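Local coordinates for protein phosphoethanolamine N-methyltransferase 1 (Haemonchus contortus, PDB 4KRG) that probably catalyses the S-adenosylmethionine-dependent N-methylation of phosphoethanolamine, a reaction of nematode phosphocholine biosynthesis, at residues 65-73 with 91-102; 131-140 with 184-195. One frame throughout, in Å; residues are numbered along the deposited sequence.

How the contacts relate
Both contacts are largely buried and both touch the same S-adenosyl-L-homocysteine, yet they do not meet: their centres are 26 Å apart and their nearest atoms about 8 Å. Contact 1 lies far out from the centre of the chain and joins the glycine-rich loop and the start of helix 70-78 to helix 89-98, mostly through polar side chains set against backbone carbonyls. Contact 2, about 13 Å from that centre, ties the loop before helix 136-149 to the strip before helix 189-198 through one buried arginine, with apolar packing beside it. Contact 1 serves the cofactor; contact 2 also reaches phosphoethanolamine, so its chemistry includes the acceptor site.

Contact 1: residues 65-73 with 91-102; sequences GAGIGRFTT and FIEKNQERNAHM. With SAH (S-adenosyl-L-homocysteine), chain D.
A66 sets its CB near the side-chain amide of N95, while its neighbour G65 offers its carbonyl O to the amino N of S-adenosyl-L-homocysteine (2.9 Å). This is the GxGxG loop of class I methyltransferases, here G65 to G69, with a type II' turn from A66 to G69. At G67 the carbonyl O takes a weak bond from N95 ND2 (3.0 Å); with N95 chi1 at -159° CG lies opposite the backbone N, and ND2 reaches both G67 O and G69 CA. F91 lies obliquely against G67 CA and brings its CD2 to the ribose O3' of the ligand. I68 runs side by side with K94, its CG2 3.7 Å from K94 CG, and its carbonyl O receives the CA-H of N95 from 3.3 Å. R98 NH1 also points at I68 O, in a weak and doubtfully short bond. G69 lets the N95 amide come close, ND2 standing 3.3 Å from G69 CA. R70 turns away to the ligand, NE bonding OXT and NH2 bonding O of the carboxylate, and E42 holds its NH1 in a salt bridge; a water donates to R70 O and accepts a weak bond from R98 NH2. T72 lays CG2 near N99, its hydroxyl being engaged by S84. T73 OG1 donates to N99 OD1 (2.5 Å), in the carbonyl plane on a lone pair, joining helix 70-78 to the end of helix 89-98, and T73 O faces the selenium of M102 at 3.5 Å. The loop thus divides its carbonyls: G67 O and I68 O meet N95 and R98 weakly, while G65 O serves the ligand's amino group.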
loop_
_atom_site.group_PDB
_atom_site.type_symbol
_atom_site.label_atom_id
_atom_site.label_comp_id
_atom_site.label_asym_id
_atom_site.label_seq_id
_atom_site.Cartn_x
_atom_site.Cartn_y
_atom_site.Cartn_z
ATOM N N GLY A 65 -13.006 -1.963 16.003
ATOM C CA GLY A 65 -11.852 -1.447 16.724
ATOM C C GLY A 65 -11.885 0.068 16.701
ATOM O O GLY A 65 -10.854 0.732 16.648
ATOM N N ALA A 66 -13.099 0.609 16.746
ATOM C CA ALA A 66 -13.340 2.042 16.581
ATOM C C ALA A 66 -12.822 2.891 17.734
ATOM O O ALA A 66 -12.679 4.106 17.589
ATOM C CB ALA A 66 -14.824 2.296 16.403
ATOM N N GLY A 67 -12.570 2.263 18.881
ATOM C CA GLY A 67 -12.145 2.986 20.071
ATOM C C GLY A 67 -13.095 4.126 20.412
ATOM O O GLY A 67 -14.313 3.964 20.353
ATOM N N ILE A 68 -12.538 5.291 20.735
ATOM C CA ILE A 68 -13.340 6.451 21.112
ATOM C C ILE A 68 -14.107 7.033 19.925
ATOM O O ILE A 68 -14.839 8.018 20.067
ATOM C CB ILE A 68 -12.488 7.548 21.767
ATOM C CG1 ILE A 68 -11.468 8.106 20.768
ATOM C CG2 ILE A 68 -11.817 7.016 23.030
ATOM C CD1 ILE A 68 -10.663 9.285 21.309
ATOM N N GLY A 69 -13.900 6.439 18.754
ATOM C CA GLY A 69 -14.754 6.663 17.605
ATOM C C GLY A 69 -14.445 7.849 16.724
ATOM O O GLY A 69 -15.354 8.389 16.090
ATOM N N ARG A 70 -13.183 8.261 16.654
ATOM C CA ARG A 70 -12.860 9.444 15.853
ATOM C C ARG A 70 -13.216 9.295 14.366
ATOM O O ARG A 70 -13.515 10.274 13.702
ATOM C CB ARG A 70 -11.410 9.889 16.060
ATOM C CG ARG A 70 -10.387 8.845 15.745
ATOM C CD ARG A 70 -8.989 9.252 16.193
ATOM N NE ARG A 70 -8.023 8.344 15.594
ATOM C CZ ARG A 70 -7.321 8.587 14.493
ATOM N NH1 ARG A 70 -7.427 9.738 13.847
ATOM N NH2 ARG A 70 -6.500 7.664 14.043
ATOM N N PHE A 71 -13.201 8.072 13.852
ATOM C CA PHE A 71 -13.680 7.832 12.494
ATOM C C PHE A 71 -15.198 7.669 12.460
ATOM O O PHE A 71 -15.862 8.180 11.555
ATOM C CB PHE A 71 -13.008 6.600 11.889
ATOM C CG PHE A 71 -11.552 6.788 11.599
ATOM C CD1 PHE A 71 -11.145 7.582 10.539
ATOM C CD2 PHE A 71 -10.590 6.169 12.377
ATOM C CE1 PHE A 71 -9.794 7.760 10.259
ATOM C CE2 PHE A 71 -9.238 6.343 12.100
ATOM C CZ PHE A 71 -8.845 7.142 11.040
ATOM N N THR A 72 -15.736 6.945 13.440
ATOM C CA THR A 72 -17.178 6.719 13.545
ATOM C C THR A 72 -17.932 8.032 13.452
ATOM O O THR A 72 -18.929 8.138 12.741
ATOM C CB THR A 72 -17.539 6.003 14.863
ATOM O OG1 THR A 72 -17.099 4.645 14.796
ATOM C CG2 THR A 72 -19.039 6.020 15.099
ATOM N N THR A 73 -17.423 9.037 14.154
ATOM C CA THR A 73 -18.021 10.363 14.178
ATOM C C THR A 73 -18.259 10.923 12.776
ATOM O O THR A 73 -19.335 11.436 12.485
ATOM C CB THR A 73 -17.150 11.337 14.994
ATOM O OG1 THR A 73 -17.116 10.906 16.360
ATOM C CG2 THR A 73 -17.718 12.737 14.932
ATOM N N PHE A 91 -13.678 2.959 26.160
ATOM C CA PHE A 91 -13.514 3.582 24.848
ATOM C C PHE A 91 -14.874 3.741 24.179
ATOM O O PHE A 91 -15.207 4.819 23.689
ATOM C CB PHE A 91 -12.558 2.773 23.958
ATOM C CG PHE A 91 -11.117 2.802 24.415
ATOM C CD1 PHE A 91 -10.700 3.645 25.440
ATOM C CD2 PHE A 91 -10.174 1.983 23.808
ATOM C CE1 PHE A 91 -9.371 3.669 25.848
ATOM C CE2 PHE A 91 -8.850 1.999 24.218
ATOM C CZ PHE A 91 -8.452 2.845 25.237
ATOM N N ILE A 92 -15.660 2.666 24.180
ATOM C CA ILE A 92 -17.013 2.697 23.631
ATOM C C ILE A 92 -17.859 3.726 24.379
ATOM O O ILE A 92 -18.662 4.447 23.776
ATOM C CB ILE A 92 -17.681 1.309 23.693
ATOM C CG1 ILE A 92 -17.203 0.431 22.535
ATOM C CG2 ILE A 92 -19.192 1.431 23.653
ATOM C CD1 ILE A 92 -17.553 0.973 21.146
ATOM N N GLU A 93 -17.672 3.801 25.693
ATOM C CA GLU A 93 -18.380 4.793 26.494
ATOM C C GLU A 93 -18.018 6.218 26.081
ATOM O O GLU A 93 -18.892 7.064 25.939
ATOM C CB GLU A 93 -18.136 4.558 27.986
ATOM C CG GLU A 93 -18.804 3.302 28.502
ATOM C CD GLU A 93 -18.343 2.924 29.888
ATOM O OE1 GLU A 93 -17.367 3.532 30.380
ATOM O OE2 GLU A 93 -18.958 2.015 30.485
ATOM N N LYS A 94 -16.731 6.480 25.880
ATOM C CA LYS A 94 -16.294 7.787 25.383
ATOM C C LYS A 94 -16.839 8.053 23.968
ATOM O O LYS A 94 -17.225 9.172 23.648
ATOM C CB LYS A 94 -14.764 7.899 25.439
ATOM C CG LYS A 94 -14.183 9.181 24.859
ATOM C CD LYS A 94 -14.876 10.427 25.394
ATOM C CE LYS A 94 -13.912 11.316 26.156
ATOM N NZ LYS A 94 -14.420 12.714 26.256
ATOM N N ASN A 95 -16.877 7.009 23.140
ATOM C CA ASN A 95 -17.466 7.053 21.799
ATOM C C ASN A 95 -18.923 7.533 21.854
ATOM O O ASN A 95 -19.321 8.452 21.131
ATOM C CB ASN A 95 -17.387 5.644 21.195
ATOM C CG ASN A 95 -17.479 5.623 19.683
ATOM O OD1 ASN A 95 -18.064 6.509 19.061
ATOM N ND2 ASN A 95 -16.910 4.580 19.083
ATOM N N GLN A 96 -19.711 6.912 22.727
ATOM C CA GLN A 96 -21.124 7.272 22.910
ATOM C C GLN A 96 -21.343 8.683 23.439
ATOM O O GLN A 96 -22.391 9.279 23.212
ATOM C CB GLN A 96 -21.811 6.285 23.857
ATOM C CG GLN A 96 -21.878 4.859 23.352
ATOM C CD GLN A 96 -22.405 3.905 24.397
ATOM O OE1 GLN A 96 -21.638 3.350 25.185
ATOM N NE2 GLN A 96 -23.724 3.719 24.423
ATOM N N GLU A 97 -20.372 9.205 24.176
ATOM C CA GLU A 97 -20.488 10.547 24.730
ATOM C C GLU A 97 -20.228 11.587 23.646
ATOM O O GLU A 97 -21.021 12.510 23.457
ATOM C CB GLU A 97 -19.512 10.727 25.891
ATOM C CG GLU A 97 -19.543 12.100 26.532
ATOM C CD GLU A 97 -18.653 12.187 27.760
ATOM O OE1 GLU A 97 -18.296 11.126 28.321
ATOM O OE2 GLU A 97 -18.308 13.319 28.163
ATOM N N ARG A 98 -19.122 11.418 22.927
ATOM C CA ARG A 98 -18.746 12.320 21.845
ATOM C C ARG A 98 -19.834 12.368 20.781
ATOM O O ARG A 98 -20.101 13.413 20.196
ATOM C CB ARG A 98 -17.431 11.856 21.209
ATOM C CG ARG A 98 -16.239 11.793 22.162
ATOM C CD ARG A 98 -15.020 11.166 21.492
ATOM N NE ARG A 98 -14.647 11.879 20.273
ATOM C CZ ARG A 98 -14.802 11.402 19.042
ATOM N NH1 ARG A 98 -15.313 10.197 18.856
ATOM N NH2 ARG A 98 -14.445 12.137 17.997
ATOM N N ASN A 99 -20.462 11.224 20.545
ATOM C CA ASN A 99 -21.425 11.080 19.458
ATOM C C ASN A 99 -22.878 11.063 19.925
ATOM O O ASN A 99 -23.760 10.575 19.217
ATOM C CB ASN A 99 -21.111 9.815 18.656
ATOM C CG ASN A 99 -19.782 9.903 17.939
ATOM O OD1 ASN A 99 -19.430 10.953 17.398
ATOM N ND2 ASN A 99 -19.031 8.804 17.937
ATOM N N ALA A 100 -23.122 11.608 21.113
ATOM C CA ALA A 100 -24.469 11.649 21.675
ATOM C C ALA A 100 -25.419 12.469 20.812
ATOM O O ALA A 100 -26.635 12.317 20.892
ATOM C CB ALA A 100 -24.435 12.191 23.091
ATOM N N HIS A 101 -24.859 13.345 19.986
ATOM C CA HIS A 101 -25.671 14.209 19.141
ATOM C C HIS A 101 -26.134 13.512 17.864
ATOM O O HIS A 101 -26.907 14.075 17.085
ATOM C CB HIS A 101 -24.901 15.478 18.788
ATOM C CG HIS A 101 -23.643 15.227 18.020
ATOM N ND1 HIS A 101 -22.575 14.530 18.539
ATOM C CD2 HIS A 101 -23.277 15.594 16.767
ATOM C CE1 HIS A 101 -21.608 14.473 17.643
ATOM N NE2 HIS A 101 -22.008 15.111 16.558
HETATM N N MSE A 102 -25.669 12.285 17.648
HETATM C CA MSE A 102 -26.024 11.567 16.430
HETATM C C MSE A 102 -26.948 10.392 16.708
HETATM O O MSE A 102 -26.963 9.855 17.809
HETATM C CB MSE A 102 -24.768 11.114 15.704
HETATM C CG MSE A 102 -23.799 12.250 15.512
HETATM SE SE MSE A 102 -22.294 11.766 14.415
HETATM C CE MSE A 102 -23.185 11.750 12.691
HETATM N N SAH D . -9.178 2.517 15.074
HETATM C CA SAH D . -9.145 3.611 16.059
HETATM C CB SAH D . -8.344 3.123 17.314
HETATM C CG SAH D . -6.941 2.612 16.994
HETATM S SD SAH D . -6.067 1.823 18.377
HETATM C C SAH D . -8.551 4.831 15.479
HETATM O O SAH D . -7.658 4.739 14.650
HETATM O OXT SAH D . -8.730 5.887 16.046
HETATM C "C5'" SAH D . -6.763 0.155 18.494
HETATM C "C4'" SAH D . -8.143 -0.006 18.831
HETATM O "O4'" SAH D . -8.589 -1.328 18.426
HETATM C "C3'" SAH D . -8.359 0.080 20.288
HETATM O "O3'" SAH D . -9.574 0.747 20.541
HETATM C "C2'" SAH D . -8.467 -1.307 20.717
HETATM O "O2'" SAH D . -9.241 -1.416 21.879
HETATM C "C1'" SAH D . -9.119 -1.954 19.554
HETATM N N9 SAH D . -8.899 -3.441 19.482
HETATM C C8 SAH D . -7.733 -4.090 19.382
HETATM N N7 SAH D . -8.011 -5.382 19.198
HETATM C C5 SAH D . -9.334 -5.558 19.176
HETATM C C6 SAH D . -10.166 -6.680 19.022
HETATM N N6 SAH D . -9.645 -7.941 18.850
HETATM N N1 SAH D . -11.497 -6.488 19.043
HETATM C C2 SAH D . -12.030 -5.283 19.206
HETATM N N3 SAH D . -11.259 -4.192 19.358
HETATM C C4 SAH D . -9.918 -4.301 19.344
HETATM O O HOH W 1 -13.740 12.596 15.086
#

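Contact 2: residues 131-140 with 184-195; sequences MMYLSDREVI and THYRFSSLYIKL. With OPE (phosphoric acid mono-(2-amino-ethyl) ester), chain C; SAH (S-adenosyl-L-homocysteine), chain D.
The guanidinium of R187 is sandwiched between V139 CG2 on one face and H185 CB on the other, while backbone and carboxylate oxygens ring its edge. The H185 ring has R187 NH2 over one face, toward the rim, and M132 O in plane at its edge; the Y133 ring carries M132 CG on a face and the amino N of phosphoethanolamine at its edge. The setting is a class I methyltransferase domain, where the loop after strand 122-126 enters helix 136-149 through a capping box: S135 OG accepts from E138 N, and E138 OE1 from S135 N. R187 stretches out from CG to NE (chi2 -173°) and spends all five N-H groups. NH1 donates to M131 O (2.9 Å, 165° at the hydrogen), coming from above the carbonyl plane, opposite to L134 N; its second hydrogen goes to Y192 OH. NH2 bonds L134 O (2.8 Å) and joins NE in a side-on salt bridge to the one oxygen D136 OD1, while S257 holds D136 OD2. The D136 carboxylate probably offsets the charge, while M131 O, L134 O and Y192 OH take the remaining N-H groups. H185 N adds a straight backbone bond to M132 O (2.8 Å). Beyond the polar core, L195 CD2 packs on V139 CG1 and I140 CG1, and Y192 CE1 on M131 CB. Toward the substrate, selenomethionine M132 presses CE against T184 CG2 at a tight 3.5 Å, Y186 OH bonds phosphate O3, and Y133 OH accepts from the amine N of phosphoethanolamine (3.1 Å). A water 2.7 Å from Y133 OH donates to phosphate O3 and to T184 OG1, which is also hydrogen-bonded to N182.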
loop_
_atom_site.group_PDB
_atom_site.type_symbol
_atom_site.label_atom_id
_atom_site.label_comp_id
_atom_site.label_asym_id
_atom_site.label_seq_id
_atom_site.Cartn_x
_atom_site.Cartn_y
_atom_site.Cartn_z
HETATM N N MSE A 131 -5.392 -5.303 12.441
HETATM C CA MSE A 131 -4.773 -6.595 12.123
HETATM C C MSE A 131 -3.494 -6.840 12.927
HETATM O O MSE A 131 -3.176 -7.973 13.280
HETATM C CB MSE A 131 -4.458 -6.711 10.626
HETATM C CG MSE A 131 -5.638 -6.564 9.676
HETATM SE SE MSE A 131 -7.073 -7.852 10.014
HETATM C CE MSE A 131 -8.163 -6.721 11.194
HETATM N N MSE A 132 -2.768 -5.764 13.208
HETATM C CA MSE A 132 -1.530 -5.831 13.978
HETATM C C MSE A 132 -1.783 -6.297 15.414
HETATM O O MSE A 132 -0.844 -6.660 16.121
HETATM C CB MSE A 132 -0.872 -4.454 13.993
HETATM C CG MSE A 132 -1.804 -3.398 14.543
HETATM SE SE MSE A 132 -1.375 -1.570 13.995
HETATM C CE MSE A 132 0.075 -1.216 15.252
ATOM N N TYR A 133 -3.046 -6.275 15.843
ATOM C CA TYR A 133 -3.417 -6.748 17.177
ATOM C C TYR A 133 -4.111 -8.113 17.129
ATOM O O TYR A 133 -4.725 -8.540 18.108
ATOM C CB TYR A 133 -4.293 -5.718 17.906
ATOM C CG TYR A 133 -3.650 -4.355 18.045
ATOM C CD1 TYR A 133 -2.505 -4.185 18.810
ATOM C CD2 TYR A 133 -4.196 -3.237 17.423
ATOM C CE1 TYR A 133 -1.910 -2.939 18.937
ATOM C CE2 TYR A 133 -3.608 -1.984 17.550
ATOM C CZ TYR A 133 -2.466 -1.846 18.309
ATOM O OH TYR A 133 -1.866 -0.616 18.433
ATOM N N LEU A 134 -4.002 -8.791 15.989
ATOM C CA LEU A 134 -4.529 -10.146 15.821
ATOM C C LEU A 134 -3.403 -11.107 15.442
ATOM O O LEU A 134 -2.403 -10.687 14.880
ATOM C CB LEU A 134 -5.600 -10.176 14.731
ATOM C CG LEU A 134 -6.844 -9.315 14.941
ATOM C CD1 LEU A 134 -7.807 -9.453 13.774
ATOM C CD2 LEU A 134 -7.534 -9.685 16.227
ATOM N N SER A 135 -3.561 -12.397 15.740
ATOM C CA SER A 135 -2.581 -13.389 15.297
ATOM C C SER A 135 -2.774 -13.621 13.811
ATOM O O SER A 135 -3.788 -13.214 13.248
ATOM C CB SER A 135 -2.757 -14.705 16.044
ATOM O OG SER A 135 -4.004 -15.290 15.717
ATOM N N ASP A 136 -1.802 -14.269 13.178
ATOM C CA ASP A 136 -1.894 -14.579 11.755
ATOM C C ASP A 136 -3.163 -15.353 11.412
ATOM O O ASP A 136 -3.812 -15.070 10.405
ATOM C CB ASP A 136 -0.665 -15.368 11.292
ATOM C CG ASP A 136 0.536 -14.485 11.037
ATOM O OD1 ASP A 136 0.535 -13.321 11.480
ATOM O OD2 ASP A 136 1.490 -14.968 10.395
ATOM N N ARG A 137 -3.528 -16.324 12.244
ATOM C CA ARG A 137 -4.725 -17.105 11.958
ATOM C C ARG A 137 -5.980 -16.251 12.088
ATOM O O ARG A 137 -6.900 -16.362 11.278
ATOM C CB ARG A 137 -4.833 -18.339 12.855
ATOM C CG ARG A 137 -5.840 -19.347 12.323
ATOM C CD ARG A 137 -5.907 -20.621 13.158
ATOM N NE ARG A 137 -6.755 -21.628 12.522
ATOM C CZ ARG A 137 -6.293 -22.673 11.842
ATOM N NH1 ARG A 137 -4.988 -22.865 11.720
ATOM N NH2 ARG A 137 -7.139 -23.533 11.292
ATOM N N GLU A 138 -6.006 -15.388 13.099
ATOM C CA GLU A 138 -7.131 -14.483 13.319
ATOM C C GLU A 138 -7.311 -13.456 12.198
ATOM O O GLU A 138 -8.442 -13.120 11.841
ATOM C CB GLU A 138 -6.990 -13.777 14.669
ATOM C CG GLU A 138 -7.156 -14.710 15.858
ATOM C CD GLU A 138 -6.657 -14.108 17.161
ATOM O OE1 GLU A 138 -5.982 -13.054 17.126
ATOM O OE2 GLU A 138 -6.940 -14.694 18.224
ATOM N N VAL A 139 -6.202 -12.952 11.657
ATOM C CA VAL A 139 -6.251 -12.028 10.528
ATOM C C VAL A 139 -6.974 -12.682 9.355
ATOM O O VAL A 139 -7.872 -12.089 8.751
ATOM C CB VAL A 139 -4.835 -11.584 10.086
ATOM C CG1 VAL A 139 -4.891 -10.859 8.748
ATOM C CG2 VAL A 139 -4.210 -10.679 11.131
ATOM N N ILE A 140 -6.595 -13.918 9.053
ATOM C CA ILE A 140 -7.207 -14.662 7.961
ATOM C C ILE A 140 -8.687 -14.904 8.258
ATOM O O ILE A 140 -9.548 -14.693 7.400
ATOM C CB ILE A 140 -6.476 -15.996 7.719
ATOM C CG1 ILE A 140 -5.032 -15.723 7.291
ATOM C CG2 ILE A 140 -7.192 -16.807 6.660
ATOM C CD1 ILE A 140 -4.083 -16.889 7.495
ATOM N N THR A 184 2.490 -6.189 19.836
ATOM C CA THR A 184 2.001 -5.848 18.507
ATOM C C THR A 184 2.714 -6.620 17.389
ATOM O O THR A 184 3.921 -6.860 17.456
ATOM C CB THR A 184 2.140 -4.338 18.270
ATOM O OG1 THR A 184 1.613 -3.638 19.404
ATOM C CG2 THR A 184 1.400 -3.918 17.022
ATOM N N HIS A 185 1.948 -7.021 16.378
ATOM C CA HIS A 185 2.489 -7.673 15.193
ATOM C C HIS A 185 2.746 -6.635 14.111
ATOM O O HIS A 185 1.810 -6.170 13.462
ATOM C CB HIS A 185 1.491 -8.691 14.640
ATOM C CG HIS A 185 1.267 -9.881 15.527
ATOM N ND1 HIS A 185 2.074 -10.991 15.498
ATOM C CD2 HIS A 185 0.299 -10.136 16.444
ATOM C CE1 HIS A 185 1.627 -11.883 16.367
ATOM N NE2 HIS A 185 0.554 -11.389 16.954
ATOM N N TYR A 186 4.007 -6.271 13.912
ATOM C CA TYR A 186 4.366 -5.337 12.845
ATOM C C TYR A 186 4.793 -6.112 11.608
ATOM O O TYR A 186 5.969 -6.430 11.431
ATOM C CB TYR A 186 5.473 -4.388 13.313
ATOM C CG TYR A 186 5.080 -3.593 14.531
ATOM C CD1 TYR A 186 4.172 -2.551 14.436
ATOM C CD2 TYR A 186 5.602 -3.898 15.780
ATOM C CE1 TYR A 186 3.797 -1.829 15.550
ATOM C CE2 TYR A 186 5.237 -3.177 16.899
ATOM C CZ TYR A 186 4.337 -2.146 16.776
ATOM O OH TYR A 186 3.964 -1.429 17.882
ATOM N N ARG A 187 3.824 -6.427 10.756
ATOM C CA ARG A 187 4.071 -7.272 9.592
ATOM C C ARG A 187 4.613 -6.459 8.424
ATOM O O ARG A 187 4.519 -5.237 8.423
ATOM C CB ARG A 187 2.782 -7.983 9.176
ATOM C CG ARG A 187 2.164 -8.828 10.287
ATOM C CD ARG A 187 0.987 -9.641 9.798
ATOM N NE ARG A 187 0.497 -10.543 10.838
ATOM C CZ ARG A 187 -0.448 -10.232 11.716
ATOM N NH1 ARG A 187 -1.016 -9.042 11.678
ATOM N NH2 ARG A 187 -0.820 -11.114 12.634
ATOM N N PHE A 188 5.183 -7.138 7.436
ATOM C CA PHE A 188 5.600 -6.473 6.208
ATOM C C PHE A 188 4.372 -6.106 5.385
ATOM O O PHE A 188 3.431 -6.892 5.297
ATOM C CB PHE A 188 6.474 -7.400 5.369
ATOM C CG PHE A 188 7.631 -7.988 6.110
ATOM C CD1 PHE A 188 8.316 -7.253 7.064
ATOM C CD2 PHE A 188 8.043 -9.280 5.840
ATOM C CE1 PHE A 188 9.393 -7.803 7.742
ATOM C CE2 PHE A 188 9.118 -9.837 6.506
ATOM C CZ PHE A 188 9.793 -9.097 7.460
ATOM N N SER A 189 4.394 -4.921 4.778
ATOM C CA SER A 189 3.290 -4.437 3.945
ATOM C C SER A 189 2.927 -5.419 2.845
ATOM O O SER A 189 1.758 -5.574 2.500
ATOM C CB SER A 189 3.657 -3.101 3.309
ATOM O OG SER A 189 4.932 -3.178 2.703
ATOM N N SER A 190 3.940 -6.077 2.292
ATOM C CA SER A 190 3.742 -7.016 1.191
ATOM C C SER A 190 2.858 -8.204 1.582
ATOM O O SER A 190 2.143 -8.758 0.745
ATOM C CB SER A 190 5.091 -7.503 0.676
ATOM O OG SER A 190 5.881 -7.985 1.741
ATOM N N LEU A 191 2.901 -8.586 2.854
ATOM C CA LEU A 191 2.141 -9.734 3.339
ATOM C C LEU A 191 0.646 -9.452 3.373
ATOM O O LEU A 191 -0.181 -10.332 3.113
ATOM C CB LEU A 191 2.618 -10.133 4.732
ATOM C CG LEU A 191 4.099 -10.491 4.807
ATOM C CD1 LEU A 191 4.457 -11.017 6.183
ATOM C CD2 LEU A 191 4.437 -11.513 3.750
ATOM N N TYR A 192 0.296 -8.225 3.725
ATOM C CA TYR A 192 -1.100 -7.849 3.734
ATOM C C TYR A 192 -1.630 -7.865 2.305
ATOM O O TYR A 192 -2.656 -8.474 2.035
ATOM C CB TYR A 192 -1.274 -6.486 4.387
ATOM C CG TYR A 192 -1.088 -6.494 5.889
ATOM C CD1 TYR A 192 -1.924 -7.251 6.705
ATOM C CD2 TYR A 192 -0.109 -5.717 6.496
ATOM C CE1 TYR A 192 -1.776 -7.245 8.080
ATOM C CE2 TYR A 192 0.039 -5.700 7.872
ATOM C CZ TYR A 192 -0.798 -6.468 8.653
ATOM O OH TYR A 192 -0.650 -6.468 10.015
ATOM N N ILE A 193 -0.911 -7.228 1.385
ATOM C CA ILE A 193 -1.338 -7.179 -0.015
ATOM C C ILE A 193 -1.502 -8.585 -0.595
ATOM O O ILE A 193 -2.526 -8.898 -1.194
ATOM C CB ILE A 193 -0.355 -6.381 -0.899
ATOM C CG1 ILE A 193 -0.175 -4.959 -0.363
ATOM C CG2 ILE A 193 -0.843 -6.347 -2.337
ATOM C CD1 ILE A 193 1.064 -4.259 -0.911
ATOM N N LYS A 194 -0.502 -9.437 -0.398
ATOM C CA LYS A 194 -0.549 -10.795 -0.935
ATOM C C LYS A 194 -1.675 -11.626 -0.329
ATOM O O LYS A 194 -2.340 -12.375 -1.038
ATOM C CB LYS A 194 0.806 -11.497 -0.787
ATOM C CG LYS A 194 1.903 -10.889 -1.662
ATOM C CD LYS A 194 3.177 -11.727 -1.680
ATOM C CE LYS A 194 3.022 -12.985 -2.523
ATOM N NZ LYS A 194 2.648 -12.667 -3.926
ATOM N N LEU A 195 -1.896 -11.491 0.974
ATOM C CA LEU A 195 -2.984 -12.228 1.618
ATOM C C LEU A 195 -4.321 -11.833 1.015
ATOM O O LEU A 195 -5.128 -12.681 0.681
ATOM C CB LEU A 195 -2.999 -11.994 3.128
ATOM C CG LEU A 195 -4.195 -12.620 3.856
ATOM C CD1 LEU A 195 -4.282 -14.110 3.567
ATOM C CD2 LEU A 195 -4.119 -12.375 5.348
HETATM C CA OPE C . -0.307 2.979 16.719
HETATM C CB OPE C . -1.649 3.196 17.337
HETATM O O1 OPE C . 2.517 2.944 17.259
HETATM O O2 OPE C . 2.122 1.397 15.399
HETATM O O3 OPE C . 2.360 0.482 17.705
HETATM O O4 OPE C . 0.327 1.804 17.070
HETATM N N OPE C . -2.605 2.125 17.225
HETATM P P OPE C . 1.866 1.639 16.864
HETATM N N SAH D . -9.178 2.517 15.074
HETATM C CA SAH D . -9.145 3.611 16.059
HETATM C CB SAH D . -8.344 3.123 17.314
HETATM C CG SAH D . -6.941 2.612 16.994
HETATM S SD SAH D . -6.067 1.823 18.377
HETATM C C SAH D . -8.551 4.831 15.479
HETATM O O SAH D . -7.658 4.739 14.650
HETATM O OXT SAH D . -8.730 5.887 16.046
HETATM C "C5'" SAH D . -6.763 0.155 18.494
HETATM C "C4'" SAH D . -8.143 -0.006 18.831
HETATM O "O4'" SAH D . -8.589 -1.328 18.426
HETATM C "C3'" SAH D . -8.359 0.080 20.288
HETATM O "O3'" SAH D . -9.574 0.747 20.541
HETATM C "C2'" SAH D . -8.467 -1.307 20.717
HETATM O "O2'" SAH D . -9.241 -1.416 21.879
HETATM C "C1'" SAH D . -9.119 -1.954 19.554
HETATM N N9 SAH D . -8.899 -3.441 19.482
HETATM C C8 SAH D . -7.733 -4.090 19.382
HETATM N N7 SAH D . -8.011 -5.382 19.198
HETATM C C5 SAH D . -9.334 -5.558 19.176
HETATM C C6 SAH D . -10.166 -6.680 19.022
HETATM N N6 SAH D . -9.645 -7.941 18.850
HETATM N N1 SAH D . -11.497 -6.488 19.043
HETATM C C2 SAH D . -12.030 -5.283 19.206
HETATM N N3 SAH D . -11.259 -4.192 19.358
HETATM C C4 SAH D . -9.918 -4.301 19.344
HETATM O O HOH W 2 0.659 -0.808 19.233
#